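Local coordinates for Aln2 (Streptomyces sp. CM020, PDB 6P7L), which is a noncanonical NTF2-like protein of the SnoaL-like family that probably takes part in biosynthesis of the polyketide antibiotic alnumycin, its exact role being undetermined, at residues Pro34-Glu39 with Val108-Asp113; Ala45-Arg50 with Ala60-Ala65; Glu68-Leu71 with Thr75-Thr78; Arg142-Arg147 with Arg153-Val158. All coordinates share one frame; numbering follows the deposited sequence.

Contact 1 (Pro34-Glu39 with Val108-Asp113); sequences PELYVE and VEEADD
Val108, on the strand that ends at Glu110, turns its two methyl groups to two neighbouring residues of helix 34-39. CG1 lies 4.1 Å from CD2 of Leu36, and CG2 meets the Tyr37 ring obliquely at CD1, also at 4.1 Å. The torsion of Val108 (chi1 177°) sets CG1 anti to the backbone N and CG2 beside it, which spreads the methyls over the pair. Valine suits this place, its beta branch favouring the extended backbone while offering a methyl to each partner. Segment 34-39 opens the long N-terminal helix of the NTF2-like fold, packed across a strongly curved sheet; here its first turns reach the end of strand 98-110, an outermost strand within the chain, the two short axes 9.6 Å apart at an angle of 125°. Val116 of the adjacent strand also touches Leu36 and Val108, and the backbone N of Val108 is hydrogen-bonded to Gln42 of a second subunit, so this corner also lies at a subunit interface. Two residues on, Glu110, extended throughout, crosses Leu36 at a slant. Glutamate fits this exposed strand end, its aliphatic stem lying against the leucine. Glu110 CB comes within 3.6 Å of Leu36 CD2, and the carboxylate OE2 lies equally near that methyl.

Contact 2 (Ala45-Arg50 with Ala60-Ala65); sequences ARQMHR and AATFVA
Where helix 34-52 passes the type I beta turn running from Ala60 to Phe63, it forms a buried polar junction of the NTF2-like fold, between the long N-terminal helix and the chain leading into the sheet. Gln47 carries it. With CG anti to the backbone N (chi1 -169°) and the rest of the chain extended, its amide reaches across to the turn, and NE2 donates to OG1 of Thr62 at 2.9 Å. The bond is almost perfectly straight, 178° at the hydrogen, and the hydroxyl lies in the amide plane. Glutamine suits a buried place such as this because one flat group both donates and accepts: NE2 also bonds Ser154, while OE1 takes a hydrogen bond from Arg157, which together fix the amide's rotation. The threonine hydroxyl is tied in turn to the carbonyl of Phe59. NE2 further approaches CE1 of Phe63 at 3.7 Å, with amide and ring planes only 12° apart, although the nitrogen sits obliquely to the ring. Arg50, one helical turn later, runs out extended past the threonine, its NH1 bonded to the carbonyl of Gly58. That same NH1 stands 3.8 Å from the methyl CG2 of Thr62.

Contact 3 (Glu68-Leu71 with Thr75-Thr78); sequences EFRL and TVLT
Val76 packs its two methyl groups against two different side chains of the partner strand. CG2 sits over the centre of one face of the Arg70 guanidinium, modelled 3.2 Å from NH1, a closeness to be doubted because the arginine is poorly ordered. Arg70 turns CG opposite its backbone nitrogen (chi1 -166°), and a bend at chi3 folds the flat group back over the valine. CG1 meets CG of Glu68 at 4.0 Å, and a long salt bridge joins the two charged ends along the same strand. Valine favours the extended backbone here, while the long charged chains suit an exposed face. Leu71 N donates to Thr75 O at 2.9 Å. Where the pairing ends at the turn, the branched apolar side chain of Leu71 lies alongside Thr75, pointing the same way, with Leu71 CD1 3.7 Å from Thr75 CB. The strands 67-70 and 76-78 form a beta hairpin at one margin of the sheet, with strand 76-78 outermost within the chain. Leu77 is the hydrogen-bonded partner of Phe69: its N donates to Phe69 O, and its O receives Phe69 N, each at 2.8 Å. On this other face Phe69 CB and Leu77 CB meet at 4.1 Å, and Ile83 of helix 80-90 touches both side chains.

Contact 4 (Arg142-Arg147 with Arg153-Val158); sequences RDTLVR and RSRSRV
Thr144 O is gripped by two backbone donors from the opposite strand, Arg155 N at 2.9 Å and Ser156 N at a longer 3.3 Å, both arriving from the same face of the carbonyl plane. Two consecutive residues facing one define a classic beta bulge, which shifts the register by one within the antiparallel hairpin of strands 133-148 and 151-161, in the middle of the curved NTF2-like sheet; pairing continues to either side of it. The extra residue, Arg155, lays its chain, bent at chi3 (95°), past Thr144, with CB 3.4 Å from OG1 of Thr144. It crosses Val146 at about a right angle, Arg155 CD 3.7 Å from Val146 CG1. On the face that carries Asp143, Leu145, Ser154 and Arg157, all buried, arginine grips the carboxylate side-on: Arg157 NE reaches Asp143 OD1 on its syn side at 2.8 Å, though 23° out of the carboxylate plane, while NH2 meets OD2 at 2.9 Å from above it. Acid and arginine suit this interior, where the polar atoms of each find partners in the other. Tyr44 and Tyr120 also bond OD2; NH1 bonds a glycerol, probably from the crystallisation liquor, whose place is consistent with a pocket. Leu145 CD2 lies 3.7 Å from Ser154 OG, which Gln47 also bonds, as it does Arg157 NH2.

From the N terminus, helix 34-52 supplies the first segments of contacts 1 and 2. Contact 1 closes the widest loop, joining the helix start to the end of strand 98-110; contacts 2 and 3 both fall within it, one after the other. Contact 2 returns the chain to the helix after a short excursion, and contact 3 closes the hairpin that follows. Contact 4, a second hairpin, comes after contact 1 has closed, so none cross. In space it is the hub: Glu39 of contact 1 forms a salt bridge with Arg147, Thr62 of contact 2 bonds Ser154 through the backbone, and contact 3 continues the sheet, strand 67-70 lying beside strand 151-161.

Contact 1 (Pro34-Glu39 with Val108-Asp113)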
loop_
_atom_site.group_PDB
_atom_site.type_symbol
_atom_site.label_atom_id
_atom_site.label_comp_id
_atom_site.label_asym_id
_atom_site.label_seq_id
_atom_site.Cartn_x
_atom_site.Cartn_y
_atom_site.Cartn_z
ATOM N N PRO A 34 -8.348 -11.239 12.575
ATOM C CA PRO A 34 -8.704 -10.674 11.268
ATOM C C PRO A 34 -9.748 -9.576 11.373
ATOM O O PRO A 34 -9.666 -8.571 10.649
ATOM C CB PRO A 34 -9.207 -11.903 10.477
ATOM C CG PRO A 34 -8.454 -13.082 11.137
ATOM C CD PRO A 34 -8.473 -12.718 12.604
ATOM N N GLU A 35 -10.695 -9.718 12.303
ATOM C CA GLU A 35 -11.716 -8.691 12.479
ATOM C C GLU A 35 -11.082 -7.359 12.851
ATOM O O GLU A 35 -11.442 -6.302 12.301
ATOM C CB GLU A 35 -12.705 -9.124 13.557
ATOM C CG GLU A 35 -13.575 -10.298 13.211
ATOM C CD GLU A 35 -12.959 -11.691 13.501
ATOM O OE1 GLU A 35 -11.786 -11.836 13.922
ATOM O OE2 GLU A 35 -13.672 -12.670 13.261
ATOM N N LEU A 36 -10.126 -7.393 13.786
ATOM C CA LEU A 36 -9.439 -6.172 14.199
ATOM C C LEU A 36 -8.631 -5.591 13.056
ATOM O O LEU A 36 -8.658 -4.379 12.812
ATOM C CB LEU A 36 -8.516 -6.423 15.402
ATOM C CG LEU A 36 -7.747 -5.166 15.822
ATOM C CD1 LEU A 36 -8.790 -4.138 16.297
ATOM C CD2 LEU A 36 -6.761 -5.441 16.899
ATOM N N TYR A 37 -7.891 -6.446 12.338
ATOM C CA TYR A 37 -7.092 -5.958 11.215
ATOM C C TYR A 37 -7.962 -5.247 10.176
ATOM O O TYR A 37 -7.656 -4.118 9.742
ATOM C CB TYR A 37 -6.335 -7.114 10.581
ATOM C CG TYR A 37 -5.403 -6.641 9.534
ATOM C CD1 TYR A 37 -4.134 -6.174 9.882
ATOM C CD2 TYR A 37 -5.783 -6.595 8.206
ATOM C CE1 TYR A 37 -3.268 -5.723 8.931
ATOM C CE2 TYR A 37 -4.907 -6.121 7.235
ATOM C CZ TYR A 37 -3.653 -5.695 7.624
ATOM O OH TYR A 37 -2.752 -5.202 6.699
ATOM N N VAL A 38 -9.070 -5.880 9.792
ATOM C CA VAL A 38 -9.968 -5.264 8.830
ATOM C C VAL A 38 -10.496 -3.945 9.381
ATOM O O VAL A 38 -10.553 -2.941 8.663
ATOM C CB VAL A 38 -11.102 -6.232 8.470
ATOM C CG1 VAL A 38 -12.205 -5.554 7.670
ATOM C CG2 VAL A 38 -10.543 -7.415 7.672
ATOM N N GLU A 39 -10.877 -3.927 10.663
ATOM C CA GLU A 39 -11.410 -2.718 11.287
ATOM C C GLU A 39 -10.400 -1.575 11.233
ATOM O O GLU A 39 -10.769 -0.414 10.981
ATOM C CB GLU A 39 -11.792 -3.010 12.727
ATOM C CG GLU A 39 -12.561 -1.879 13.368
ATOM C CD GLU A 39 -12.954 -2.151 14.787
ATOM O OE1 GLU A 39 -12.424 -3.113 15.417
ATOM O OE2 GLU A 39 -13.827 -1.391 15.264
ATOM N N VAL A 108 0.125 -4.278 13.666
ATOM C CA VAL A 108 -1.065 -4.062 14.488
ATOM C C VAL A 108 -0.985 -4.983 15.703
ATOM O O VAL A 108 -0.841 -6.198 15.539
ATOM C CB VAL A 108 -2.370 -4.339 13.698
ATOM C CG1 VAL A 108 -3.566 -4.163 14.641
ATOM C CG2 VAL A 108 -2.477 -3.448 12.492
ATOM N N GLU A 109 -1.114 -4.427 16.914
ATOM C CA GLU A 109 -1.090 -5.219 18.140
ATOM C C GLU A 109 -2.247 -4.763 19.007
ATOM O O GLU A 109 -2.438 -3.557 19.163
ATOM C CB GLU A 109 0.245 -5.021 18.895
ATOM N N GLU A 110 -2.980 -5.719 19.583
ATOM C CA GLU A 110 -4.090 -5.424 20.489
ATOM C C GLU A 110 -3.709 -5.803 21.908
ATOM O O GLU A 110 -3.312 -6.946 22.165
ATOM C CB GLU A 110 -5.368 -6.170 20.084
ATOM C CG GLU A 110 -6.632 -5.659 20.803
ATOM C CD GLU A 110 -7.911 -6.429 20.454
ATOM O OE1 GLU A 110 -8.976 -6.012 20.945
ATOM O OE2 GLU A 110 -7.861 -7.446 19.723
ATOM N N ALA A 111 -3.861 -4.866 22.829
ATOM C CA ALA A 111 -3.611 -5.157 24.233
ATOM C C ALA A 111 -4.831 -5.821 24.862
ATOM O O ALA A 111 -5.935 -5.790 24.325
ATOM C CB ALA A 111 -3.240 -3.872 24.962
ATOM N N ASP A 112 -4.615 -6.441 26.021
ATOM C CA ASP A 112 -5.707 -7.157 26.672
ATOM C C ASP A 112 -6.888 -6.243 26.976
ATOM O O ASP A 112 -8.026 -6.717 27.057
ATOM C CB ASP A 112 -5.192 -7.827 27.942
ATOM C CG ASP A 112 -4.176 -8.912 27.645
ATOM O OD1 ASP A 112 -4.103 -9.352 26.479
ATOM O OD2 ASP A 112 -3.449 -9.322 28.568
ATOM N N ASP A 113 -6.663 -4.935 27.124
ATOM C CA ASP A 113 -7.778 -4.033 27.382
ATOM C C ASP A 113 -8.380 -3.434 26.113
ATOM O O ASP A 113 -9.215 -2.525 26.203
ATOM C CB ASP A 113 -7.344 -2.915 28.328
ATOM C CG ASP A 113 -6.468 -1.874 27.659
ATOM O OD1 ASP A 113 -6.038 -2.053 26.496
ATOM O OD2 ASP A 113 -6.202 -0.850 28.313
#

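Contact 2 (Ala45-Arg50 with Ala60-Ala65)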
loop_
_atom_site.group_PDB
_atom_site.type_symbol
_atom_site.label_atom_id
_atom_site.label_comp_id
_atom_site.label_asym_id
_atom_site.label_seq_id
_atom_site.Cartn_x
_atom_site.Cartn_y
_atom_site.Cartn_z
ATOM N N ALA A 45 -8.483 4.186 6.223
ATOM C CA ALA A 45 -8.938 4.601 4.905
ATOM C C ALA A 45 -9.896 5.778 5.042
ATOM O O ALA A 45 -9.760 6.804 4.352
ATOM C CB ALA A 45 -9.611 3.422 4.180
ATOM N N ARG A 46 -10.870 5.651 5.952
ATOM C CA ARG A 46 -11.843 6.728 6.132
ATOM C C ARG A 46 -11.179 7.953 6.745
ATOM O O ARG A 46 -11.475 9.098 6.361
ATOM C CB ARG A 46 -12.999 6.220 6.986
ATOM C CG ARG A 46 -13.831 5.106 6.225
ATOM C CD ARG A 46 -15.115 4.701 6.846
ATOM N NE ARG A 46 -16.026 4.206 5.801
ATOM C CZ ARG A 46 -16.058 2.949 5.366
ATOM N NH1 ARG A 46 -15.249 2.038 5.888
ATOM N NH2 ARG A 46 -16.912 2.590 4.418
ATOM N N GLN A 47 -10.258 7.748 7.682
ATOM C CA GLN A 47 -9.611 8.896 8.312
ATOM C C GLN A 47 -8.824 9.715 7.290
ATOM O O GLN A 47 -8.868 10.959 7.302
ATOM C CB GLN A 47 -8.688 8.430 9.426
ATOM C CG GLN A 47 -8.154 9.552 10.328
ATOM C CD GLN A 47 -7.126 9.047 11.305
ATOM O OE1 GLN A 47 -6.101 8.469 10.892
ATOM N NE2 GLN A 47 -7.390 9.222 12.601
ATOM N N MET A 48 -8.064 9.037 6.420
ATOM C CA MET A 48 -7.240 9.765 5.455
ATOM C C MET A 48 -8.109 10.315 4.317
ATOM O O MET A 48 -7.816 11.397 3.780
ATOM C CB MET A 48 -6.121 8.891 4.879
ATOM C CG MET A 48 -4.968 8.591 5.824
ATOM S SD MET A 48 -4.206 10.094 6.515
ATOM C CE MET A 48 -5.074 10.070 8.010
ATOM N N HIS A 49 -9.188 9.611 3.943
ATOM C CA HIS A 49 -10.083 10.195 2.942
ATOM C C HIS A 49 -10.587 11.547 3.414
ATOM O O HIS A 49 -10.637 12.508 2.630
ATOM C CB HIS A 49 -11.275 9.299 2.624
ATOM C CG HIS A 49 -10.930 8.074 1.821
ATOM N ND1 HIS A 49 -11.893 7.219 1.327
ATOM C CD2 HIS A 49 -9.741 7.559 1.442
ATOM C CE1 HIS A 49 -11.310 6.237 0.660
ATOM N NE2 HIS A 49 -9.999 6.405 0.737
ATOM N N ARG A 50 -10.931 11.646 4.699
ATOM C CA ARG A 50 -11.454 12.898 5.229
ATOM C C ARG A 50 -10.371 13.962 5.216
ATOM O O ARG A 50 -10.602 15.100 4.784
ATOM C CB ARG A 50 -11.987 12.705 6.646
ATOM C CG ARG A 50 -13.184 11.774 6.787
ATOM C CD ARG A 50 -13.651 11.702 8.218
ATOM N NE ARG A 50 -14.713 10.715 8.431
ATOM C CZ ARG A 50 -15.377 10.553 9.575
ATOM N NH1 ARG A 50 -15.117 11.333 10.615
ATOM N NH2 ARG A 50 -16.296 9.605 9.680
ATOM N N ALA A 60 -10.556 15.377 12.496
ATOM C CA ALA A 60 -10.283 15.588 13.911
ATOM C C ALA A 60 -11.287 14.851 14.793
ATOM O O ALA A 60 -10.959 14.446 15.912
ATOM C CB ALA A 60 -10.306 17.083 14.232
ATOM N N ALA A 61 -12.511 14.668 14.320
ATOM C CA ALA A 61 -13.530 13.980 15.112
ATOM C C ALA A 61 -13.203 12.511 15.319
ATOM O O ALA A 61 -13.812 11.859 16.187
ATOM C CB ALA A 61 -14.896 14.122 14.424
ATOM N N THR A 62 -12.265 11.973 14.543
ATOM C CA THR A 62 -11.853 10.601 14.778
ATOM C C THR A 62 -10.934 10.478 15.987
ATOM O O THR A 62 -10.668 9.348 16.430
ATOM C CB THR A 62 -11.126 9.984 13.569
ATOM O OG1 THR A 62 -9.842 10.600 13.368
ATOM C CG2 THR A 62 -11.973 10.037 12.298
ATOM N N PHE A 63 -10.476 11.610 16.548
ATOM C CA PHE A 63 -9.615 11.602 17.724
ATOM C C PHE A 63 -10.449 11.754 18.994
ATOM O O PHE A 63 -11.488 12.413 19.003
ATOM C CB PHE A 63 -8.572 12.742 17.658
ATOM C CG PHE A 63 -7.474 12.492 16.675
ATOM C CD1 PHE A 63 -7.689 12.685 15.315
ATOM C CD2 PHE A 63 -6.228 12.074 17.097
ATOM C CE1 PHE A 63 -6.697 12.419 14.409
ATOM C CE2 PHE A 63 -5.222 11.813 16.170
ATOM C CZ PHE A 63 -5.483 11.973 14.843
ATOM N N VAL A 64 -9.999 11.107 20.075
ATOM C CA VAL A 64 -10.679 11.233 21.362
ATOM C C VAL A 64 -10.272 12.515 22.079
ATOM O O VAL A 64 -9.269 13.154 21.771
ATOM C CB VAL A 64 -10.430 10.006 22.255
ATOM C CG1 VAL A 64 -10.890 8.756 21.550
ATOM C CG2 VAL A 64 -8.972 9.938 22.686
ATOM N N ALA A 65 -11.071 12.883 23.079
ATOM C CA ALA A 65 -10.717 14.012 23.928
ATOM C C ALA A 65 -9.333 13.783 24.534
ATOM O O ALA A 65 -8.991 12.671 24.939
ATOM C CB ALA A 65 -11.742 14.201 25.038
#

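Contact 3 (Glu68-Leu71 with Thr75-Thr78)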
loop_
_atom_site.group_PDB
_atom_site.type_symbol
_atom_site.label_atom_id
_atom_site.label_comp_id
_atom_site.label_asym_id
_atom_site.label_seq_id
_atom_site.Cartn_x
_atom_site.Cartn_y
_atom_site.Cartn_z
ATOM N N GLU A 68 -3.218 12.968 21.850
ATOM C CA GLU A 68 -1.929 13.627 21.672
ATOM C C GLU A 68 -1.438 13.370 20.259
ATOM O O GLU A 68 -1.380 12.215 19.821
ATOM C CB GLU A 68 -0.898 13.119 22.674
ATOM C CG GLU A 68 -0.711 13.993 23.896
ATOM C CD GLU A 68 0.038 13.278 25.008
ATOM O OE1 GLU A 68 -0.390 13.383 26.176
ATOM O OE2 GLU A 68 1.054 12.614 24.711
ATOM N N PHE A 69 -1.108 14.447 19.544
ATOM C CA PHE A 69 -0.617 14.378 18.174
ATOM C C PHE A 69 0.767 15.002 18.174
ATOM O O PHE A 69 0.887 16.230 18.264
ATOM C CB PHE A 69 -1.559 15.114 17.218
ATOM C CG PHE A 69 -1.344 14.787 15.775
ATOM C CD1 PHE A 69 -0.138 15.051 15.160
ATOM C CD2 PHE A 69 -2.364 14.228 15.013
ATOM C CE1 PHE A 69 0.060 14.747 13.820
ATOM C CE2 PHE A 69 -2.157 13.942 13.682
ATOM C CZ PHE A 69 -0.962 14.187 13.090
ATOM N N ARG A 70 1.797 14.174 18.000
ATOM C CA ARG A 70 3.181 14.622 18.086
ATOM C C ARG A 70 3.745 14.720 16.680
ATOM O O ARG A 70 3.999 13.699 16.018
ATOM C CB ARG A 70 4.018 13.689 18.963
ATOM C CG ARG A 70 5.330 14.298 19.350
ATOM C CD ARG A 70 5.866 13.516 20.361
ATOM N NE ARG A 70 5.094 13.474 21.626
ATOM C CZ ARG A 70 5.350 14.207 22.719
ATOM N NH1 ARG A 70 6.358 15.078 22.739
ATOM N NH2 ARG A 70 4.592 14.068 23.800
ATOM N N LEU A 71 4.056 15.957 16.306
ATOM C CA LEU A 71 4.524 16.355 15.004
ATOM C C LEU A 71 5.983 15.969 14.859
ATOM O O LEU A 71 6.717 15.790 15.847
ATOM C CB LEU A 71 4.357 17.874 14.837
ATOM C CG LEU A 71 2.945 18.470 14.779
ATOM C CD1 LEU A 71 2.976 20.000 14.846
ATOM C CD2 LEU A 71 2.246 18.031 13.518
ATOM N N THR A 75 6.621 19.467 18.231
ATOM C CA THR A 75 5.411 20.119 18.713
ATOM C C THR A 75 4.305 19.087 18.925
ATOM O O THR A 75 4.141 18.147 18.137
ATOM C CB THR A 75 4.957 21.192 17.725
ATOM O OG1 THR A 75 5.927 22.246 17.684
ATOM C CG2 THR A 75 3.609 21.767 18.141
ATOM N N VAL A 76 3.581 19.226 20.030
ATOM C CA VAL A 76 2.483 18.328 20.361
ATOM C C VAL A 76 1.205 19.138 20.271
ATOM O O VAL A 76 1.117 20.236 20.837
ATOM C CB VAL A 76 2.632 17.701 21.758
ATOM C CG1 VAL A 76 1.441 16.783 22.046
ATOM C CG2 VAL A 76 3.923 16.954 21.858
ATOM N N LEU A 77 0.214 18.585 19.594
ATOM C CA LEU A 77 -1.143 19.105 19.609
ATOM C C LEU A 77 -1.963 18.228 20.541
ATOM O O LEU A 77 -1.930 17.005 20.427
ATOM C CB LEU A 77 -1.731 19.065 18.208
ATOM C CG LEU A 77 -0.883 19.779 17.178
ATOM C CD1 LEU A 77 -1.528 19.620 15.828
ATOM C CD2 LEU A 77 -0.710 21.250 17.557
ATOM N N THR A 78 -2.662 18.844 21.482
ATOM C CA THR A 78 -3.452 18.099 22.454
ATOM C C THR A 78 -4.926 18.414 22.246
ATOM O O THR A 78 -5.351 19.570 22.360
ATOM C CB THR A 78 -3.042 18.418 23.889
ATOM O OG1 THR A 78 -1.636 18.217 23.997
ATOM C CG2 THR A 78 -3.762 17.503 24.867
#

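Contact 4 (Arg142-Arg147 with Arg153-Val158)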
loop_
_atom_site.group_PDB
_atom_site.type_symbol
_atom_site.label_atom_id
_atom_site.label_comp_id
_atom_site.label_asym_id
_atom_site.label_seq_id
_atom_site.Cartn_x
_atom_site.Cartn_y
_atom_site.Cartn_z
ATOM N N ARG A 142 3.709 5.945 14.532
ATOM C CA ARG A 142 3.223 5.076 15.598
ATOM C C ARG A 142 1.928 5.671 16.146
ATOM O O ARG A 142 1.904 6.825 16.592
ATOM C CB ARG A 142 4.258 4.890 16.715
ATOM C CG ARG A 142 5.458 4.077 16.310
ATOM C CD ARG A 142 6.209 3.557 17.496
ATOM N NE ARG A 142 7.129 2.490 17.089
ATOM C CZ ARG A 142 8.321 2.686 16.550
ATOM N NH1 ARG A 142 8.766 3.914 16.341
ATOM N NH2 ARG A 142 9.060 1.642 16.221
ATOM N N ASP A 143 0.857 4.871 16.140
ATOM C CA ASP A 143 -0.436 5.286 16.652
ATOM C C ASP A 143 -0.878 4.404 17.815
ATOM O O ASP A 143 -0.507 3.229 17.905
ATOM C CB ASP A 143 -1.555 5.160 15.587
ATOM C CG ASP A 143 -1.519 6.234 14.527
ATOM O OD1 ASP A 143 -0.909 7.305 14.750
ATOM O OD2 ASP A 143 -2.106 5.939 13.437
ATOM N N THR A 144 -1.743 4.937 18.667
ATOM C CA THR A 144 -2.573 4.088 19.509
ATOM C C THR A 144 -4.023 4.424 19.194
ATOM O O THR A 144 -4.372 5.605 18.989
ATOM C CB THR A 144 -2.315 4.250 21.019
ATOM O OG1 THR A 144 -2.823 5.510 21.459
ATOM C CG2 THR A 144 -0.844 4.118 21.324
ATOM N N LEU A 145 -4.840 3.377 19.112
ATOM C CA LEU A 145 -6.271 3.490 18.887
ATOM C C LEU A 145 -7.014 2.896 20.073
ATOM O O LEU A 145 -6.546 1.951 20.729
ATOM C CB LEU A 145 -6.712 2.772 17.595
ATOM C CG LEU A 145 -5.822 2.990 16.382
ATOM C CD1 LEU A 145 -6.185 2.028 15.250
ATOM C CD2 LEU A 145 -5.892 4.422 15.948
ATOM N N VAL A 146 -8.193 3.449 20.335
ATOM C CA VAL A 146 -9.037 2.971 21.417
ATOM C C VAL A 146 -10.458 2.858 20.894
ATOM O O VAL A 146 -10.842 3.518 19.931
ATOM C CB VAL A 146 -8.979 3.885 22.649
ATOM C CG1 VAL A 146 -7.585 3.890 23.245
ATOM C CG2 VAL A 146 -9.460 5.314 22.308
ATOM N N ARG A 147 -11.245 2.020 21.551
ATOM C CA ARG A 147 -12.630 1.782 21.162
ATOM C C ARG A 147 -13.559 2.642 22.015
ATOM O O ARG A 147 -13.473 2.617 23.244
ATOM C CB ARG A 147 -12.968 0.301 21.324
ATOM C CG ARG A 147 -14.232 -0.144 20.639
ATOM C CD ARG A 147 -14.325 -1.663 20.705
ATOM N NE ARG A 147 -13.180 -2.292 20.035
ATOM C CZ ARG A 147 -13.047 -2.358 18.716
ATOM N NH1 ARG A 147 -14.001 -1.831 17.964
ATOM N NH2 ARG A 147 -11.970 -2.940 18.156
ATOM N N ARG A 153 -11.133 4.890 17.561
ATOM C CA ARG A 153 -10.766 6.299 17.563
ATOM C C ARG A 153 -9.263 6.409 17.787
ATOM O O ARG A 153 -8.654 5.555 18.440
ATOM C CB ARG A 153 -11.500 7.060 18.675
ATOM C CG ARG A 153 -13.015 6.888 18.646
ATOM C CD ARG A 153 -13.691 7.868 17.667
ATOM N NE ARG A 153 -13.567 9.241 18.146
ATOM C CZ ARG A 153 -14.295 9.784 19.110
ATOM N NH1 ARG A 153 -15.240 9.082 19.709
ATOM N NH2 ARG A 153 -14.075 11.041 19.485
ATOM N N SER A 154 -8.673 7.479 17.279
ATOM C CA SER A 154 -7.256 7.753 17.503
ATOM C C SER A 154 -7.049 8.363 18.888
ATOM O O SER A 154 -7.750 9.311 19.266
ATOM C CB SER A 154 -6.731 8.689 16.426
ATOM O OG SER A 154 -6.308 8.003 15.260
ATOM N N ARG A 155 -6.110 7.799 19.653
ATOM C CA ARG A 155 -5.708 8.344 20.952
ATOM C C ARG A 155 -4.364 9.053 20.924
ATOM O O ARG A 155 -4.189 10.086 21.582
ATOM C CB ARG A 155 -5.673 7.238 22.008
ATOM C CG ARG A 155 -5.229 7.727 23.381
ATOM C CD ARG A 155 -5.416 6.642 24.456
ATOM N NE ARG A 155 -4.192 5.873 24.686
ATOM C CZ ARG A 155 -4.108 4.815 25.485
ATOM N NH1 ARG A 155 -5.177 4.390 26.137
ATOM N NH2 ARG A 155 -2.951 4.180 25.626
ATOM N N SER A 156 -3.415 8.528 20.154
ATOM C CA SER A 156 -2.056 9.036 20.090
ATOM C C SER A 156 -1.590 8.872 18.660
ATOM O O SER A 156 -1.936 7.883 18.018
ATOM C CB SER A 156 -1.107 8.206 21.042
ATOM O OG SER A 156 0.269 8.420 20.765
ATOM N N ARG A 157 -0.851 9.847 18.139
ATOM C CA ARG A 157 -0.175 9.697 16.856
ATOM C C ARG A 157 1.201 10.343 17.019
ATOM O O ARG A 157 1.286 11.495 17.463
ATOM C CB ARG A 157 -0.954 10.358 15.719
ATOM C CG ARG A 157 -0.212 10.361 14.395
ATOM C CD ARG A 157 -1.103 10.478 13.171
ATOM N NE ARG A 157 -1.939 9.306 13.083
ATOM C CZ ARG A 157 -3.101 9.219 12.435
ATOM N NH1 ARG A 157 -3.572 10.253 11.737
ATOM N NH2 ARG A 157 -3.784 8.076 12.500
ATOM N N VAL A 158 2.262 9.617 16.670
ATOM C CA VAL A 158 3.632 10.152 16.728
ATOM C C VAL A 158 4.272 9.947 15.360
ATOM O O VAL A 158 4.372 8.811 14.888
ATOM C CB VAL A 158 4.468 9.456 17.816
ATOM C CG1 VAL A 158 5.918 9.979 17.824
ATOM C CG2 VAL A 158 3.826 9.625 19.200
#